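Local atomic coordinates of putative mandelate racemase (Salmonella typhimurium, PDB entry 2O56), a protein that binds magnesium and is probably a hydro-lyase (dehydratase) of the enolase superfamily, its true substrate not being established. Residues D174-D179 and I232-M237; I243-E248 and T319-V324; E273-Y276 and G280-P283; P283-G288 and C310-V315; H336-I341 and V345-H350. All coordinates share one frame; numbering follows the deposited sequence.

In the fold
All five contacts fall in the barrel domain and all are buried, yet their chemistry differs with their place in the fold. Contact 2, across the barrel interior, is polar and carries the metal ligand Glu-247. Contact 3 brings in the ligand Glu-273 beside an apolar CH-pi contact, and Arg-274 joins it to Glu-248 of contact 2 by a salt bridge. Contacts 3 and 4 share helix 277-286, but contact 4, a purely apolar packing of two helices, lies farther out beside a subunit interface. Contact 1, likewise without polar bonds between its segments, meets contact 2 through Phe-234 and Tyr-246. Contact 5 touches contact 2 and is ruled by one carboxylate-imidazole bond.

Contact 1 (D174-D179 and I232-M237)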
# COMPACT_ATOMS: atom_id res chain seq x y z
N ASP A 174 -15.00 21.48 -26.34
CA ASP A 174 -14.94 20.06 -26.67
C ASP A 174 -14.76 19.94 -28.18
O ASP A 174 -15.71 20.12 -28.93
CB ASP A 174 -16.26 19.38 -26.23
CG ASP A 174 -16.25 17.86 -26.43
OD1 ASP A 174 -15.45 17.33 -27.24
OD2 ASP A 174 -17.09 17.19 -25.78
N THR A 175 -13.54 19.62 -28.61
CA THR A 175 -13.22 19.53 -30.03
C THR A 175 -13.41 18.14 -30.63
O THR A 175 -13.18 17.96 -31.82
CB THR A 175 -11.80 19.96 -30.32
OG1 THR A 175 -10.89 19.09 -29.63
CG2 THR A 175 -11.56 21.41 -29.91
N VAL A 176 -13.82 17.16 -29.81
CA VAL A 176 -13.88 15.76 -30.26
C VAL A 176 -15.29 15.29 -30.64
O VAL A 176 -15.46 14.52 -31.59
CB VAL A 176 -13.19 14.79 -29.25
CG1 VAL A 176 -13.41 13.34 -29.62
CG2 VAL A 176 -11.71 15.05 -29.22
N ALA A 177 -16.30 15.76 -29.90
CA ALA A 177 -17.63 15.14 -29.91
C ALA A 177 -18.54 15.61 -31.07
O ALA A 177 -19.63 15.08 -31.27
CB ALA A 177 -18.32 15.36 -28.57
N MET A 178 -18.09 16.60 -31.83
CA MET A 178 -18.74 16.95 -33.09
C MET A 178 -18.00 16.22 -34.20
O MET A 178 -16.78 16.37 -34.32
CB MET A 178 -18.66 18.46 -33.34
CG MET A 178 -19.64 18.99 -34.42
SD MET A 178 -21.32 19.22 -33.79
CE MET A 178 -21.09 20.54 -32.60
N ASP A 179 -18.70 15.44 -35.01
CA ASP A 179 -18.04 14.84 -36.19
C ASP A 179 -17.83 15.87 -37.30
O ASP A 179 -18.11 17.06 -37.10
CB ASP A 179 -18.74 13.56 -36.70
CG ASP A 179 -20.10 13.83 -37.33
OD1 ASP A 179 -20.49 15.00 -37.51
OD2 ASP A 179 -20.80 12.85 -37.66
N ILE A 232 -6.80 9.15 -22.42
CA ILE A 232 -5.33 9.14 -22.45
C ILE A 232 -4.77 9.38 -23.85
O ILE A 232 -3.83 10.14 -24.01
CB ILE A 232 -4.73 7.86 -21.82
CG1 ILE A 232 -4.96 7.87 -20.30
CG2 ILE A 232 -3.23 7.73 -22.15
CD1 ILE A 232 -4.82 6.49 -19.65
N GLN A 233 -5.36 8.75 -24.86
CA GLN A 233 -4.90 8.90 -26.25
C GLN A 233 -4.99 10.38 -26.65
O GLN A 233 -4.02 10.97 -27.13
CB GLN A 233 -5.79 8.05 -27.16
CG GLN A 233 -5.15 7.70 -28.50
CD GLN A 233 -6.07 6.88 -29.39
OE1 GLN A 233 -6.89 6.09 -28.91
NE2 GLN A 233 -5.94 7.07 -30.70
N PHE A 234 -6.15 10.98 -26.40
CA PHE A 234 -6.37 12.38 -26.71
C PHE A 234 -5.53 13.35 -25.90
O PHE A 234 -4.94 14.29 -26.44
CB PHE A 234 -7.85 12.75 -26.61
CG PHE A 234 -8.16 14.10 -27.16
CD1 PHE A 234 -7.94 14.37 -28.52
CD2 PHE A 234 -8.62 15.12 -26.34
CE1 PHE A 234 -8.19 15.62 -29.04
CE2 PHE A 234 -8.88 16.38 -26.86
CZ PHE A 234 -8.66 16.63 -28.22
N GLY A 235 -5.44 13.12 -24.59
CA GLY A 235 -4.68 14.05 -23.73
C GLY A 235 -3.22 14.15 -24.13
O GLY A 235 -2.63 15.25 -24.14
N ARG A 236 -2.63 13.01 -24.48
CA ARG A 236 -1.23 12.93 -24.92
C ARG A 236 -1.00 13.69 -26.22
O ARG A 236 0.06 14.26 -26.43
CB ARG A 236 -0.81 11.47 -25.12
CG ARG A 236 -0.45 10.73 -23.84
CD ARG A 236 0.19 9.39 -24.15
NE ARG A 236 0.53 8.65 -22.94
CZ ARG A 236 0.41 7.33 -22.80
NH1 ARG A 236 -0.06 6.58 -23.79
NH2 ARG A 236 0.74 6.76 -21.65
N MET A 237 -2.01 13.68 -27.09
CA MET A 237 -1.98 14.43 -28.37
C MET A 237 -1.97 15.95 -28.14
O MET A 237 -1.26 16.68 -28.83
CB MET A 237 -3.20 14.07 -29.22
CG MET A 237 -3.18 12.66 -29.80
SD MET A 237 -4.56 12.36 -30.94
CE MET A 237 -4.15 13.55 -32.19
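Phe-234 on helix 228-238 meets Val-176 and Thr-175 in the loop after strand 170-173, an Asx-turn loop leaving a strand of the (beta/alpha) barrel domain of the enolase superfamily. The side chain starts with CG anti to the backbone N (chi1 -169°), and CB already points at the loop. CB and CG stay farther off, and the touching is done by the ring. Its CD1 and CE2 each lie 3.9 Å from Val-176 CG2, while CE1 and CZ come within 3.6 Å of that methyl. The methyl therefore stands over one ring face, 17° off the normal through the centroid, which is a CH-pi contact. At the tip, CZ also has Thr-175 OG1 at 3.6 Å, met obliquely; this is packing, because the hydroxyl hydrogen-bonds to Gly-201 O. Leu-198 of helix 195-212 and Met-222 add further contacts to Phe-234. The loop that carries the methyl is turned in part by Asp-174, whose OD2 is tied to His-223 ND1. Its OD1 accepts two backbone bonds: Val-176 N arrives at 3.0 Å nearly in line with the C-O bond, and Ala-177 N at 3.2 Å from 47° above the carboxylate plane.

Contact 2 (I243-E248 and T319-V324); sequences IFYYEE and TVQIHV. With MG (magnesium ion), chain I.
Gln-321 OE1 is gripped by three groups: Tyr-245 OH across the contact, Tyr-133 OH of strand 130-135 and Gln-294 NE2. The tyrosine donates at 2.7 Å from Tyr-245 OH to Gln-321 OE1, in the carbonyl plane and on a lone pair (C=O...donor angle 121°). OE1 in turn lies at the edge of the Tyr-245 ring, whose plane is tilted only 31° from the amide. The other end of this buried amide is held as well: Gln-321 NE2 gives a nearly straight bond (177°) to Ile-322 O at 3.0 Å, and a second to water 1 at 2.8 Å. These bonds fix which way round the amide sits. Water 1 then donates to Glu-247 OE2 over 3.2 Å, linking glutamine and metal ligand. Glu-247 leaves its strand extended, its OE2 binding the magnesium ion at 2.2 Å, while OE1 forms a salt bridge with Lys-172 and a hydrogen bond with Gln-294. Gln-321 thus stands in the second shell, one water away from the carboxylate, and may help to orient it. Glu-221, Glu-273 and waters 2 and 3 are the ion's other ligands. Nearby, His-323 ND1 bonds to Asp-296, resembling the His-Asp pair of mandelate racemase. Three carboxylates at the ends of successive barrel strands around one magnesium ion are the characteristic metal site of the enolase superfamily.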
# COMPACT_ATOMS: atom_id res chain seq x y z
N ILE A 243 -2.42 23.16 -22.49
CA ILE A 243 -3.81 23.07 -21.98
C ILE A 243 -3.94 23.44 -20.48
O ILE A 243 -3.17 22.94 -19.64
CB ILE A 243 -4.39 21.65 -22.31
CG1 ILE A 243 -4.31 21.41 -23.82
CG2 ILE A 243 -5.85 21.48 -21.84
CD1 ILE A 243 -5.22 22.36 -24.64
N PHE A 244 -4.89 24.33 -20.16
CA PHE A 244 -5.03 24.93 -18.81
C PHE A 244 -5.49 23.85 -17.81
O PHE A 244 -4.86 23.62 -16.78
CB PHE A 244 -6.09 26.02 -18.85
CG PHE A 244 -6.08 26.96 -17.70
CD1 PHE A 244 -4.91 27.59 -17.29
CD2 PHE A 244 -7.27 27.28 -17.05
CE1 PHE A 244 -4.92 28.49 -16.23
CE2 PHE A 244 -7.29 28.19 -15.98
CZ PHE A 244 -6.12 28.77 -15.57
N TYR A 245 -6.61 23.22 -18.12
CA TYR A 245 -6.89 21.90 -17.59
C TYR A 245 -7.75 21.04 -18.50
O TYR A 245 -8.28 21.51 -19.50
CB TYR A 245 -7.43 21.99 -16.17
CG TYR A 245 -8.55 22.99 -15.91
CD1 TYR A 245 -9.88 22.65 -16.13
CD2 TYR A 245 -8.28 24.26 -15.39
CE1 TYR A 245 -10.90 23.54 -15.87
CE2 TYR A 245 -9.31 25.16 -15.12
CZ TYR A 245 -10.61 24.80 -15.37
OH TYR A 245 -11.63 25.67 -15.09
N TYR A 246 -7.88 19.76 -18.14
CA TYR A 246 -8.47 18.74 -19.00
C TYR A 246 -9.69 18.23 -18.24
O TYR A 246 -9.52 17.61 -17.20
CB TYR A 246 -7.45 17.61 -19.14
CG TYR A 246 -7.74 16.54 -20.19
CD1 TYR A 246 -8.48 16.83 -21.34
CD2 TYR A 246 -7.25 15.24 -20.03
CE1 TYR A 246 -8.72 15.86 -22.30
CE2 TYR A 246 -7.49 14.25 -21.00
CZ TYR A 246 -8.22 14.57 -22.12
OH TYR A 246 -8.46 13.61 -23.06
N GLU A 247 -10.90 18.49 -18.74
CA GLU A 247 -12.12 18.41 -17.93
C GLU A 247 -12.92 17.12 -18.20
O GLU A 247 -13.18 16.76 -19.34
CB GLU A 247 -13.03 19.64 -18.16
CG GLU A 247 -14.38 19.51 -17.49
CD GLU A 247 -15.22 20.77 -17.55
OE1 GLU A 247 -14.67 21.89 -17.68
OE2 GLU A 247 -16.46 20.63 -17.47
N GLU A 248 -13.29 16.44 -17.12
CA GLU A 248 -14.04 15.19 -17.22
C GLU A 248 -13.55 14.20 -18.28
O GLU A 248 -14.35 13.76 -19.12
CB GLU A 248 -15.53 15.50 -17.45
CG GLU A 248 -16.25 16.04 -16.22
CD GLU A 248 -17.72 15.75 -16.25
OE1 GLU A 248 -18.40 16.26 -17.15
OE2 GLU A 248 -18.21 15.00 -15.36
N THR A 319 -7.82 23.81 -6.59
CA THR A 319 -8.51 25.06 -6.83
C THR A 319 -9.87 24.75 -7.46
O THR A 319 -10.13 23.62 -7.86
CB THR A 319 -7.70 25.99 -7.72
OG1 THR A 319 -7.36 25.30 -8.93
CG2 THR A 319 -6.44 26.40 -7.02
N VAL A 320 -10.74 25.75 -7.48
CA VAL A 320 -12.16 25.52 -7.69
C VAL A 320 -12.65 26.37 -8.85
O VAL A 320 -12.44 27.58 -8.88
CB VAL A 320 -12.96 25.86 -6.43
CG1 VAL A 320 -14.45 25.59 -6.65
CG2 VAL A 320 -12.43 25.09 -5.22
N GLN A 321 -13.30 25.71 -9.80
CA GLN A 321 -14.14 26.37 -10.78
C GLN A 321 -15.54 25.81 -10.62
O GLN A 321 -15.78 24.69 -11.04
CB GLN A 321 -13.63 26.05 -12.19
CG GLN A 321 -14.57 26.60 -13.29
CD GLN A 321 -15.04 25.54 -14.26
OE1 GLN A 321 -14.26 25.04 -15.08
NE2 GLN A 321 -16.32 25.24 -14.21
N ILE A 322 -16.45 26.57 -10.01
CA ILE A 322 -17.84 26.13 -9.89
C ILE A 322 -18.39 25.78 -11.26
O ILE A 322 -18.20 26.52 -12.23
CB ILE A 322 -18.73 27.20 -9.17
CG1 ILE A 322 -18.17 27.50 -7.77
CG2 ILE A 322 -20.18 26.70 -8.98
CD1 ILE A 322 -18.13 26.30 -6.84
N HIS A 323 -19.02 24.62 -11.37
CA HIS A 323 -19.74 24.27 -12.59
C HIS A 323 -21.03 25.07 -12.64
O HIS A 323 -21.84 25.02 -11.72
CB HIS A 323 -20.05 22.78 -12.67
CG HIS A 323 -20.92 22.43 -13.83
ND1 HIS A 323 -22.30 22.34 -13.74
CD2 HIS A 323 -20.63 22.22 -15.14
CE1 HIS A 323 -22.80 22.06 -14.92
NE2 HIS A 323 -21.81 21.98 -15.79
N VAL A 324 -21.24 25.82 -13.72
CA VAL A 324 -22.46 26.60 -13.88
C VAL A 324 -23.10 26.29 -15.23
O VAL A 324 -22.55 26.66 -16.28
CB VAL A 324 -22.21 28.13 -13.76
CG1 VAL A 324 -23.53 28.90 -13.88
CG2 VAL A 324 -21.56 28.48 -12.44
MG MG I . -18.47 20.22 -18.25
O HOH W 1 -17.48 23.17 -15.74
O HOH W 2 -19.59 22.14 -18.19
O HOH W 3 -17.94 17.92 -18.71

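Contact 3 (E273-Y276 and G280-P283). With MG (magnesium ion), chain I.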
# COMPACT_ATOMS: atom_id res chain seq x y z
N GLU A 273 -18.74 18.18 -11.78
CA GLU A 273 -20.17 18.38 -12.04
C GLU A 273 -21.01 17.14 -11.76
O GLU A 273 -22.21 17.24 -11.46
CB GLU A 273 -20.42 18.94 -13.44
CG GLU A 273 -20.06 18.02 -14.59
CD GLU A 273 -19.99 18.78 -15.90
OE1 GLU A 273 -18.90 19.26 -16.25
OE2 GLU A 273 -21.03 18.92 -16.57
N ARG A 274 -20.37 15.97 -11.83
CA ARG A 274 -21.03 14.71 -11.54
C ARG A 274 -20.45 13.94 -10.36
O ARG A 274 -20.60 12.73 -10.25
CB ARG A 274 -21.10 13.84 -12.78
CG ARG A 274 -22.18 14.33 -13.76
CD ARG A 274 -22.16 13.50 -14.99
NE ARG A 274 -21.10 13.94 -15.90
CZ ARG A 274 -21.03 13.58 -17.17
NH1 ARG A 274 -21.95 12.77 -17.67
NH2 ARG A 274 -20.04 14.02 -17.93
N ILE A 275 -19.83 14.68 -9.44
CA ILE A 275 -19.32 14.17 -8.18
C ILE A 275 -19.98 14.97 -7.04
O ILE A 275 -19.98 16.20 -7.06
CB ILE A 275 -17.80 14.40 -8.11
CG1 ILE A 275 -17.08 13.75 -9.30
CG2 ILE A 275 -17.23 13.86 -6.85
CD1 ILE A 275 -15.52 14.08 -9.35
N TYR A 276 -20.57 14.27 -6.08
CA TYR A 276 -21.49 14.90 -5.14
C TYR A 276 -21.05 14.76 -3.70
O TYR A 276 -20.66 13.67 -3.27
CB TYR A 276 -22.91 14.33 -5.31
CG TYR A 276 -23.30 14.09 -6.73
CD1 TYR A 276 -23.33 15.15 -7.65
CD2 TYR A 276 -23.60 12.81 -7.18
CE1 TYR A 276 -23.66 14.95 -8.98
CE2 TYR A 276 -23.94 12.60 -8.53
CZ TYR A 276 -23.96 13.69 -9.41
OH TYR A 276 -24.32 13.50 -10.72
N GLY A 280 -18.25 12.29 -2.08
CA GLY A 280 -17.98 12.00 -3.48
C GLY A 280 -16.62 12.49 -3.91
O GLY A 280 -15.95 11.88 -4.76
N TYR A 281 -16.20 13.62 -3.33
CA TYR A 281 -14.86 14.13 -3.60
C TYR A 281 -13.75 13.38 -2.90
O TYR A 281 -12.64 13.27 -3.44
CB TYR A 281 -14.78 15.65 -3.36
CG TYR A 281 -15.50 16.38 -4.44
CD1 TYR A 281 -14.82 16.81 -5.59
CD2 TYR A 281 -16.88 16.59 -4.36
CE1 TYR A 281 -15.48 17.46 -6.59
CE2 TYR A 281 -17.57 17.24 -5.38
CZ TYR A 281 -16.84 17.68 -6.49
OH TYR A 281 -17.49 18.33 -7.53
N ARG A 282 -14.04 12.86 -1.71
CA ARG A 282 -13.02 12.19 -0.91
C ARG A 282 -12.00 11.30 -1.67
O ARG A 282 -10.80 11.53 -1.55
CB ARG A 282 -13.63 11.45 0.28
CG ARG A 282 -12.59 10.79 1.15
CD ARG A 282 -13.11 9.56 1.91
NE ARG A 282 -13.63 8.54 0.99
CZ ARG A 282 -12.87 7.64 0.36
NH1 ARG A 282 -11.56 7.59 0.56
NH2 ARG A 282 -13.43 6.79 -0.47
N PRO A 283 -12.48 10.31 -2.47
CA PRO A 283 -11.52 9.42 -3.14
C PRO A 283 -10.64 10.10 -4.18
O PRO A 283 -9.49 9.68 -4.38
CB PRO A 283 -12.41 8.42 -3.87
CG PRO A 283 -13.70 9.14 -4.04
CD PRO A 283 -13.87 9.91 -2.79
MG MG I . -18.47 20.22 -18.25
O HOH W 2 -19.59 22.14 -18.19
O HOH W 3 -17.94 17.92 -18.71
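Ile-275 sets its CG2 methyl squarely over one face of the Tyr-281 ring, 3.6 Å from the centroid and only 8° off the normal, a CH-pi contact close to the ring axis. That methyl is placed anti to the backbone N by the isoleucine's first torsion, and it also comes 3.2 Å from Gly-280 O. Along the ring, Tyr-281 CE2 lies 3.1 Å from Ile-275 O. The backbone closes the same turn: Gly-280 N gives a weak, bent bond (122°) to Tyr-276 O at 3.0 Å, and Gly-280 CA approaches the same oxygen to 3.2 Å, an approach made from the side where glycine carries no side chain. Farther out, Tyr-281 OH makes a weak hydrogen bond to Gly-272 O, a slight link from the ring to the residue just ahead of Glu-273. Glu-273 points away from the helix, and its OE1 binds the magnesium ion at 2.3 Å beside Glu-247 and Glu-221. Next to it Arg-274 forms a salt bridge with Glu-248 and a cation-pi contact with Phe-86 of a neighbouring subunit. The whole is a barrel strand-to-helix turn, with the metal ligand two residues past strand 269-271, as expected at the C-terminal strand ends of enolase-superfamily barrels.

Contact 4 (P283-G288 and C310-V315)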
# COMPACT_ATOMS: atom_id res chain seq x y z
N PRO A 283 -12.48 10.31 -2.47
CA PRO A 283 -11.52 9.42 -3.14
C PRO A 283 -10.64 10.10 -4.18
O PRO A 283 -9.49 9.68 -4.38
CB PRO A 283 -12.41 8.42 -3.87
CG PRO A 283 -13.70 9.14 -4.04
CD PRO A 283 -13.87 9.91 -2.79
N PHE A 284 -11.16 11.12 -4.83
CA PHE A 284 -10.36 11.94 -5.78
C PHE A 284 -9.33 12.81 -5.09
O PHE A 284 -8.29 13.19 -5.67
CB PHE A 284 -11.31 12.79 -6.62
CG PHE A 284 -12.24 11.98 -7.43
CD1 PHE A 284 -11.83 11.43 -8.64
CD2 PHE A 284 -13.51 11.68 -6.96
CE1 PHE A 284 -12.68 10.62 -9.40
CE2 PHE A 284 -14.38 10.87 -7.70
CZ PHE A 284 -13.95 10.35 -8.94
N LEU A 285 -9.61 13.17 -3.84
CA LEU A 285 -8.64 13.95 -3.06
C LEU A 285 -7.55 13.02 -2.56
O LEU A 285 -6.37 13.34 -2.65
CB LEU A 285 -9.32 14.66 -1.89
CG LEU A 285 -10.41 15.67 -2.26
CD1 LEU A 285 -11.05 16.17 -0.99
CD2 LEU A 285 -9.84 16.81 -3.02
N GLU A 286 -7.96 11.85 -2.07
CA GLU A 286 -7.02 10.86 -1.56
C GLU A 286 -6.15 10.23 -2.63
O GLU A 286 -5.00 9.92 -2.36
CB GLU A 286 -7.75 9.80 -0.73
CG GLU A 286 -8.25 10.37 0.60
CD GLU A 286 -8.91 9.34 1.49
OE1 GLU A 286 -8.74 8.12 1.25
OE2 GLU A 286 -9.62 9.74 2.43
N ASN A 287 -6.67 10.07 -3.84
CA ASN A 287 -5.91 9.43 -4.89
C ASN A 287 -5.10 10.41 -5.75
O ASN A 287 -4.33 10.00 -6.61
CB ASN A 287 -6.76 8.42 -5.71
CG ASN A 287 -7.65 9.07 -6.80
OD1 ASN A 287 -7.67 10.27 -7.00
ND2 ASN A 287 -8.40 8.23 -7.51
N GLY A 288 -5.27 11.71 -5.50
CA GLY A 288 -4.45 12.75 -6.16
C GLY A 288 -4.73 12.93 -7.64
O GLY A 288 -3.91 13.52 -8.36
N CYS A 310 -15.09 22.78 -0.92
CA CYS A 310 -13.99 23.69 -1.27
C CYS A 310 -12.94 23.76 -0.17
O CYS A 310 -11.75 23.82 -0.47
CB CYS A 310 -14.49 25.10 -1.58
SG CYS A 310 -15.62 25.16 -2.96
N ASP A 311 -13.40 23.74 1.08
CA ASP A 311 -12.52 23.80 2.26
C ASP A 311 -11.66 22.55 2.44
O ASP A 311 -10.47 22.64 2.77
CB ASP A 311 -13.35 23.98 3.53
CG ASP A 311 -14.14 25.27 3.54
OD1 ASP A 311 -13.78 26.20 2.76
OD2 ASP A 311 -15.12 25.36 4.32
N MET A 312 -12.29 21.40 2.26
CA MET A 312 -11.58 20.11 2.30
C MET A 312 -10.58 20.00 1.14
O MET A 312 -9.46 19.53 1.31
CB MET A 312 -12.59 18.99 2.17
CG MET A 312 -11.99 17.62 2.45
SD MET A 312 -13.24 16.35 2.63
CE MET A 312 -13.99 16.37 1.00
N ALA A 313 -10.99 20.43 -0.03
CA ALA A 313 -10.10 20.35 -1.19
C ALA A 313 -8.82 21.20 -1.05
O ALA A 313 -7.79 20.89 -1.66
CB ALA A 313 -10.85 20.70 -2.41
N HIS A 314 -8.90 22.28 -0.28
CA HIS A 314 -7.78 23.20 -0.05
C HIS A 314 -6.60 22.50 0.65
O HIS A 314 -5.44 22.79 0.35
CB HIS A 314 -8.27 24.43 0.73
CG HIS A 314 -7.30 25.59 0.77
ND1 HIS A 314 -6.66 26.08 -0.35
CD2 HIS A 314 -6.90 26.37 1.80
CE1 HIS A 314 -5.91 27.11 -0.00
NE2 HIS A 314 -6.03 27.31 1.30
N VAL A 315 -6.91 21.54 1.52
CA VAL A 315 -5.87 20.68 2.15
C VAL A 315 -4.98 19.94 1.13
O VAL A 315 -3.83 19.59 1.43
CB VAL A 315 -6.54 19.69 3.11
CG1 VAL A 315 -5.50 18.87 3.91
CG2 VAL A 315 -7.47 20.46 4.04
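Within 283-288, Leu-285 does all the touching of 310-315, one methyl against Met-312 and the other against Ala-313. The tight part is the first: Leu-285 CD1 lies 3.6 Å from Met-312 CE and 3.8 Å from Met-312 CG. Met-312 reaches it by a chain extended through its first two torsions and bent at the last (chi3 63°), which turns the terminal methyl back toward the leucine, so that CG and CE touch the same methyl carbon. The second branch is looser, with Leu-285 CD2 at 4.0 Å from Ala-313 CA and 4.1 Å from Ala-313 CB. Alanine's small side chain is consistent with the close approach of the helices here, their CA atoms coming to 6.8 Å at Leu-285 and Ala-313. Away from this patch residues 283-288 are partly exposed at Pro-283, Glu-286, Asn-287 and Gly-288, with Glu-286 and Asn-287 the polar side chains. There Gly-288 leaves the helix with positive phi, its N making a weak bond to Leu-285 O. On that outer side Glu-286 OE2 hydrogen-bonds to Tyr-316 OH of a neighbouring subunit; in the tight part, Met-312 also packs on Met-312 of the same subunit. Between the two segments themselves only apolar carbons meet, so helices 277-286 and 302-314, neighbours round the barrel, pack here by van der Waals contact, with no directional bond between the segments.

Contact 5 (H336-I341 and V345-H350)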
# COMPACT_ATOMS: atom_id res chain seq x y z
N HIS A 336 -21.09 34.27 -5.46
CA HIS A 336 -20.91 34.36 -4.02
C HIS A 336 -19.88 33.38 -3.46
O HIS A 336 -19.03 33.75 -2.64
CB HIS A 336 -22.25 34.16 -3.31
CG HIS A 336 -23.20 35.32 -3.46
ND1 HIS A 336 -23.04 36.51 -2.78
CD2 HIS A 336 -24.31 35.47 -4.22
CE1 HIS A 336 -24.00 37.34 -3.11
NE2 HIS A 336 -24.80 36.74 -3.98
N MET A 337 -19.96 32.13 -3.87
CA MET A 337 -19.02 31.12 -3.39
C MET A 337 -17.63 31.50 -3.88
O MET A 337 -16.68 31.50 -3.11
CB MET A 337 -19.40 29.74 -3.94
CG MET A 337 -18.60 28.53 -3.33
SD MET A 337 -18.99 28.19 -1.61
CE MET A 337 -20.65 27.54 -1.74
N GLU A 338 -17.53 31.82 -5.16
CA GLU A 338 -16.23 32.09 -5.77
C GLU A 338 -15.58 33.37 -5.22
O GLU A 338 -14.38 33.56 -5.35
CB GLU A 338 -16.38 32.14 -7.28
CG GLU A 338 -16.77 30.78 -7.87
CD GLU A 338 -17.17 30.84 -9.34
OE1 GLU A 338 -17.78 31.84 -9.76
OE2 GLU A 338 -16.89 29.86 -10.07
N THR A 339 -16.40 34.24 -4.61
CA THR A 339 -15.91 35.47 -4.01
C THR A 339 -15.26 35.21 -2.68
O THR A 339 -14.24 35.82 -2.35
CB THR A 339 -17.06 36.51 -3.84
OG1 THR A 339 -17.57 36.86 -5.12
CG2 THR A 339 -16.59 37.78 -3.16
N ALA A 340 -15.87 34.31 -1.90
CA ALA A 340 -15.45 34.04 -0.53
C ALA A 340 -14.27 33.07 -0.40
O ALA A 340 -13.40 33.25 0.46
CB ALA A 340 -16.64 33.51 0.26
N ILE A 341 -14.27 32.01 -1.20
CA ILE A 341 -13.27 30.94 -1.01
C ILE A 341 -11.86 31.40 -1.40
O ILE A 341 -11.69 32.15 -2.38
CB ILE A 341 -13.65 29.64 -1.76
CG1 ILE A 341 -13.77 29.90 -3.27
CG2 ILE A 341 -14.97 29.05 -1.24
CD1 ILE A 341 -13.80 28.62 -4.11
N VAL A 345 -10.15 29.42 -8.92
CA VAL A 345 -9.42 29.64 -10.15
C VAL A 345 -10.10 30.47 -11.24
O VAL A 345 -9.58 31.43 -11.63
CB VAL A 345 -8.75 28.38 -10.76
CG1 VAL A 345 -9.68 27.26 -10.93
CG2 VAL A 345 -8.00 28.70 -12.09
N ILE A 346 -11.25 30.02 -11.72
CA ILE A 346 -11.93 30.66 -12.85
C ILE A 346 -13.43 30.36 -12.81
O ILE A 346 -13.86 29.39 -12.18
CB ILE A 346 -11.23 30.35 -14.21
CG1 ILE A 346 -11.53 31.42 -15.27
CG2 ILE A 346 -11.49 28.92 -14.68
CD1 ILE A 346 -10.62 31.31 -16.52
N HIS A 347 -14.24 31.23 -13.42
CA HIS A 347 -15.69 31.05 -13.52
C HIS A 347 -16.07 30.61 -14.94
O HIS A 347 -15.42 31.01 -15.92
CB HIS A 347 -16.39 32.36 -13.11
CG HIS A 347 -17.89 32.31 -13.17
ND1 HIS A 347 -18.68 32.11 -12.05
CD2 HIS A 347 -18.75 32.48 -14.21
CE1 HIS A 347 -19.95 32.13 -12.40
NE2 HIS A 347 -20.03 32.34 -13.70
N GLU A 348 -17.13 29.81 -15.05
CA GLU A 348 -17.60 29.30 -16.34
C GLU A 348 -18.76 30.12 -16.90
O GLU A 348 -19.81 30.22 -16.27
CB GLU A 348 -18.06 27.84 -16.21
CG GLU A 348 -18.67 27.25 -17.49
CD GLU A 348 -18.95 25.75 -17.41
OE1 GLU A 348 -19.18 25.25 -16.29
OE2 GLU A 348 -18.96 25.08 -18.47
N LEU A 349 -18.59 30.66 -18.10
CA LEU A 349 -19.68 31.40 -18.75
C LEU A 349 -20.16 30.76 -20.04
O LEU A 349 -19.42 30.69 -21.02
CB LEU A 349 -19.29 32.85 -19.00
CG LEU A 349 -20.32 33.68 -19.78
CD1 LEU A 349 -21.38 34.23 -18.85
CD2 LEU A 349 -19.64 34.79 -20.51
N HIS A 350 -21.42 30.32 -20.06
CA HIS A 350 -22.03 29.88 -21.30
C HIS A 350 -22.66 31.06 -22.01
O HIS A 350 -23.11 32.01 -21.37
CB HIS A 350 -23.13 28.88 -21.04
CG HIS A 350 -22.67 27.62 -20.39
ND1 HIS A 350 -22.36 26.48 -21.12
CD2 HIS A 350 -22.47 27.30 -19.09
CE1 HIS A 350 -21.99 25.52 -20.28
NE2 HIS A 350 -22.06 25.99 -19.05
O HOH W 4 -18.04 29.08 -12.40
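Glu-338 and His-347 approach at about a right angle, the carboxylate meeting the imidazole at its edge. Glu-338 OE1 lies near the ring plane and accepts from His-347 ND1 in an almost straight bond (177°), while the carboxylate plane itself is turned 69° from the ring. The modelled length, 2.5 Å between His-347 ND1 and Glu-338 OE1, is very short and should be taken with caution. Both side chains aim at each other from their backbones: Glu-338 runs extended beyond CG toward the strand, and His-347 has CG anti to its backbone N, which carries the ring toward the helix, while chi2 (99°) turns its ND1 edge to the carboxylate. Glu-338 OE2 is 3.5 Å from His-347 ND1, at an angle too poor for a hydrogen bond, and instead accepts from water 4 at 2.7 Å. That water also accepts from Glu-348 N at 2.9 Å and stands over one face of the imidazole, so the carboxylate reaches the strand both directly and through solvent. OE2 has a further, weak donor in Ile-322 N. The His-347 ring also meets Tyr-373 edge-to-face. In the fold, helix 328-340 is thereby tied to strand 347-350, which runs parallel to strand 130-135 through backbone bonds of His-347 to Arg-131 and Tyr-133; the same helix rests on helix 302-314 through Met-337, and the backbone of Val-345 bonds to Val-320 of strand 319-320, the strand that leads into helix 328-340.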